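Local coordinates for protein DnaJ homolog dnj-2 (Caenorhabditis elegans, PDB 2QSA) that probably acts as an Hsp40-type co-chaperone of the DNAJC25 family, its N-terminal J domain serving to engage an Hsp70 partner, at residues A7-C12 / Y93-Y98. Numbering follows the deposited sequence. Where two conformers were deposited one is given.
Sequences APELYC and YNYYQY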
ATOM      1  N   ALA A   7      -2.116  -8.344   8.976  1.00 20.72           N
ATOM      2  CA  ALA A   7      -3.302  -9.037   8.529  1.00 20.70           C
ATOM      3  C   ALA A   7      -3.390  -8.954   7.010  1.00 21.30           C
ATOM      4  O   ALA A   7      -3.353  -7.869   6.438  1.00 19.48           O
ATOM      5  CB  ALA A   7      -4.577  -8.422   9.206  1.00 21.41           C
ATOM      6  N   PRO A   8      -3.510 -10.112   6.328  1.00 22.01           N
ATOM      7  CA  PRO A   8      -3.680 -10.136   4.859  1.00 21.79           C
ATOM      8  C   PRO A   8      -4.801  -9.219   4.330  1.00 21.75           C
ATOM      9  O   PRO A   8      -4.682  -8.641   3.242  1.00 22.21           O
ATOM     10  CB  PRO A   8      -3.989 -11.629   4.568  1.00 23.25           C
ATOM     11  CG  PRO A   8      -3.247 -12.345   5.661  1.00 23.09           C
ATOM     12  CD  PRO A   8      -3.431 -11.481   6.901  1.00 22.74           C
ATOM     13  N   GLU A   9      -5.894  -9.078   5.082  1.00 21.69           N
ATOM     14  CA  GLU A   9      -7.018  -8.297   4.574  0.50 21.60           C
ATOM     15  C   GLU A   9      -6.852  -6.783   4.762  1.00 20.34           C
ATOM     16  O   GLU A   9      -7.636  -6.012   4.222  1.00 21.02           O
ATOM     17  CB  GLU A   9      -8.350  -8.775   5.150  0.50 22.20           C
ATOM     18  CG  GLU A   9      -8.427  -8.723   6.659  0.50 23.47           C
ATOM     19  CD  GLU A   9      -8.006 -10.021   7.320  0.50 23.35           C
ATOM     20  OE1 GLU A   9      -7.011 -10.643   6.885  0.50 22.18           O
ATOM     21  OE2 GLU A   9      -8.675 -10.421   8.290  0.50 25.18           O
ATOM     22  N   LEU A  10      -5.848  -6.345   5.522  1.00 19.11           N
ATOM     23  CA  LEU A  10      -5.703  -4.886   5.755  0.60 17.60           C
ATOM     24  C   LEU A  10      -4.598  -4.274   4.890  1.00 17.20           C
ATOM     25  O   LEU A  10      -3.552  -4.881   4.686  1.00 16.50           O
ATOM     26  CB  LEU A  10      -5.402  -4.575   7.233  0.60 18.17           C
ATOM     27  CG  LEU A  10      -6.354  -5.133   8.303  0.60 16.43           C
ATOM     28  CD1 LEU A  10      -5.841  -4.776   9.692  0.60 17.27           C
ATOM     29  CD2 LEU A  10      -7.742  -4.615   8.105  0.60 17.56           C
ATOM     30  N   TYR A  11      -4.845  -3.051   4.407  1.00 16.99           N
ATOM     31  CA  TYR A  11      -3.787  -2.272   3.744  1.00 14.73           C
ATOM     32  C   TYR A  11      -3.114  -3.086   2.626  1.00 16.13           C
ATOM     33  O   TYR A  11      -3.827  -3.637   1.765  1.00 15.81           O
ATOM     34  CB  TYR A  11      -2.786  -1.796   4.815  1.00 15.77           C
ATOM     35  CG  TYR A  11      -3.460  -0.908   5.854  1.00 14.02           C
ATOM     36  CD1 TYR A  11      -3.966   0.349   5.479  1.00 15.54           C
ATOM     37  CD2 TYR A  11      -3.602  -1.315   7.196  1.00 13.27           C
ATOM     38  CE1 TYR A  11      -4.578   1.201   6.413  1.00 13.19           C
ATOM     39  CE2 TYR A  11      -4.228  -0.469   8.136  1.00 15.38           C
ATOM     40  CZ  TYR A  11      -4.685   0.773   7.744  1.00 13.35           C
ATOM     41  OH  TYR A  11      -5.285   1.593   8.667  1.00 13.72           O
ATOM     42  N   CYS A  12      -1.771  -3.139   2.615  1.00 15.25           N
ATOM     43  CA  CYS A  12      -1.053  -3.877   1.549  1.00 14.43           C
ATOM     44  C   CYS A  12      -0.838  -5.362   1.905  1.00 14.56           C
ATOM     45  O   CYS A  12       0.054  -6.013   1.326  1.00 14.99           O
ATOM     46  CB  CYS A  12       0.304  -3.210   1.234  1.00 15.42           C
ATOM     47  SG  CYS A  12       0.038  -1.500   0.648  1.00 16.31           S
ATOM     48  N   TYR A  93      -8.742  -2.452  17.434  1.00 17.49           N
ATOM     49  CA  TYR A  93      -8.588  -1.041  17.133  1.00 18.86           C
ATOM     50  C   TYR A  93      -8.099  -0.863  15.661  1.00 18.38           C
ATOM     51  O   TYR A  93      -8.629  -0.058  14.902  1.00 18.52           O
ATOM     52  CB  TYR A  93      -7.570  -0.458  18.124  1.00 19.86           C
ATOM     53  CG  TYR A  93      -7.323   1.020  17.890  1.00 23.57           C
ATOM     54  CD1 TYR A  93      -8.245   1.979  18.304  1.00 26.59           C
ATOM     55  CD2 TYR A  93      -6.188   1.438  17.182  1.00 24.02           C
ATOM     56  CE1 TYR A  93      -8.000   3.343  18.050  1.00 30.19           C
ATOM     57  CE2 TYR A  93      -5.955   2.785  16.909  1.00 28.00           C
ATOM     58  CZ  TYR A  93      -6.844   3.719  17.337  1.00 27.16           C
ATOM     59  OH  TYR A  93      -6.558   5.041  17.007  1.00 29.56           O
ATOM     60  N   ASN A  94      -7.090  -1.612  15.262  1.00 18.43           N
ATOM     61  CA  ASN A  94      -6.539  -1.454  13.901  1.00 18.17           C
ATOM     62  C   ASN A  94      -7.539  -1.831  12.821  1.00 17.82           C
ATOM     63  O   ASN A  94      -7.709  -1.116  11.809  1.00 17.97           O
ATOM     64  CB  ASN A  94      -5.274  -2.294  13.747  1.00 18.41           C
ATOM     65  CG  ASN A  94      -4.121  -1.756  14.592  1.00 18.64           C
ATOM     66  OD1 ASN A  94      -4.027  -0.551  14.800  1.00 18.03           O
ATOM     67  ND2 ASN A  94      -3.223  -2.653  15.032  1.00 18.15           N
ATOM     68  N   TYR A  95      -8.257  -2.925  13.043  1.00 17.92           N
ATOM     69  CA  TYR A  95      -9.315  -3.283  12.107  1.00 18.40           C
ATOM     70  C   TYR A  95     -10.408  -2.222  12.055  1.00 18.42           C
ATOM     71  O   TYR A  95     -10.870  -1.859  10.967  1.00 19.26           O
ATOM     72  CB  TYR A  95      -9.939  -4.623  12.498  1.00 19.05           C
ATOM     73  CG  TYR A  95      -9.202  -5.857  11.994  1.00 19.70           C
ATOM     74  CD1 TYR A  95      -7.890  -6.126  12.378  1.00 21.71           C
ATOM     75  CD2 TYR A  95      -9.854  -6.780  11.177  1.00 23.85           C
ATOM     76  CE1 TYR A  95      -7.224  -7.288  11.921  1.00 19.52           C
ATOM     77  CE2 TYR A  95      -9.196  -7.948  10.725  1.00 24.48           C
ATOM     78  CZ  TYR A  95      -7.886  -8.187  11.125  1.00 23.48           C
ATOM     79  OH  TYR A  95      -7.209  -9.324  10.690  1.00 25.20           O
ATOM     80  N   TYR A  96     -10.858  -1.765  13.230  1.00 17.86           N
ATOM     81  CA  TYR A  96     -11.886  -0.733  13.317  1.00 19.43           C
ATOM     82  C   TYR A  96     -11.458   0.546  12.547  1.00 20.33           C
ATOM     83  O   TYR A  96     -12.231   1.102  11.734  1.00 21.34           O
ATOM     84  CB  TYR A  96     -12.128  -0.398  14.804  1.00 19.65           C
ATOM     85  CG  TYR A  96     -13.107   0.730  15.003  1.00 20.34           C
ATOM     86  CD1 TYR A  96     -14.473   0.521  14.862  1.00 22.63           C
ATOM     87  CD2 TYR A  96     -12.659   2.008  15.274  1.00 20.41           C
ATOM     88  CE1 TYR A  96     -15.382   1.544  15.011  1.00 24.33           C
ATOM     89  CE2 TYR A  96     -13.570   3.071  15.398  1.00 20.07           C
ATOM     90  CZ  TYR A  96     -14.926   2.816  15.264  1.00 22.77           C
ATOM     91  OH  TYR A  96     -15.845   3.839  15.388  1.00 22.76           O
ATOM     92  N   GLN A  97     -10.231   1.015  12.787  1.00 19.22           N
ATOM     93  CA  GLN A  97      -9.784   2.254  12.123  1.00 21.06           C
ATOM     94  C   GLN A  97      -9.726   2.070  10.605  1.00 21.73           C
ATOM     95  O   GLN A  97     -10.081   2.982   9.870  1.00 23.40           O
ATOM     96  CB  GLN A  97      -8.422   2.723  12.616  1.00 20.30           C
ATOM     97  CG  GLN A  97      -8.347   3.062  14.148  1.00 22.98           C
ATOM     98  CD  GLN A  97      -9.384   4.069  14.618  1.00 27.78           C
ATOM     99  OE1 GLN A  97      -9.771   4.990  13.893  1.00 27.30           O
ATOM    100  NE2 GLN A  97      -9.829   3.899  15.863  1.00 31.01           N
ATOM    101  N   TYR A  98      -9.272   0.899  10.162  1.00 21.11           N
ATOM    102  CA  TYR A  98      -9.206   0.601   8.719  1.00 22.03           C
ATOM    103  C   TYR A  98     -10.614   0.651   8.106  1.00 22.75           C
ATOM    104  O   TYR A  98     -10.888   1.385   7.130  1.00 20.88           O
ATOM    105  CB  TYR A  98      -8.578  -0.770   8.501  1.00 21.45           C
ATOM    106  CG  TYR A  98      -8.545  -1.218   7.047  1.00 19.77           C
ATOM    107  CD1 TYR A  98      -7.606  -0.690   6.160  1.00 17.82           C
ATOM    108  CD2 TYR A  98      -9.424  -2.179   6.573  1.00 21.46           C
ATOM    109  CE1 TYR A  98      -7.524  -1.103   4.877  1.00 17.63           C
ATOM    110  CE2 TYR A  98      -9.381  -2.588   5.233  1.00 20.68           C
ATOM    111  CZ  TYR A  98      -8.415  -2.046   4.405  1.00 21.08           C
ATOM    112  OH  TYR A  98      -8.360  -2.432   3.090  1.00 20.56           O
TER
HETATM  113  O   HOH W   1      -5.652   0.424  11.047  1.00 17.67           O
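Three tyrosine rings and Leu-10 make up most of the apolar contact. Tyr-98 turns an edge toward one face of Tyr-11 in a T-shaped stack, the centroids 4.8 Å apart and the planes at 71°; its CD1 lies off-centre over that face, 3.6 Å from Tyr-11 CE1. Leu-10 wedges between Tyr-95 and Tyr-98. In the conformer given, its CD1 sits over the Tyr-95 face, a CH-pi contact 4.0 Å from the centroid, while CD2 lies close against the ring of Tyr-98, whose face also receives the Leu-10 CA. With CG anti to the backbone N (chi1 176°), the Tyr-98 side chain reaches from the helix toward the loop and slides past that of Tyr-11 in roughly the opposite direction. An alanine in place of Tyr-98 would probably leave this face of Tyr-11 without its aromatic partner and Leu-10 with a gap beside CD2.

Polar links are sparse. In the Glu-9 conformer given, Tyr-95 OH donates a weak hydrogen bond, 3.0 Å, to Glu-9 OE2, the carboxylate standing nearly perpendicular to the ring. Water 1 joins Tyr-11 OH to Asn-94 O, 2.7 Å from each oxygen.

Tyr-81 and Tyr-84 of helix 75-86 also pack against the Tyr-11 ring, and the Cys-12–Cys-17 disulfide ties the loop to helix 17-20. The loop, with its type I turn from Ala-7 to Leu-10, packs on helix 91-101, which follows the four helices characteristic of a J domain.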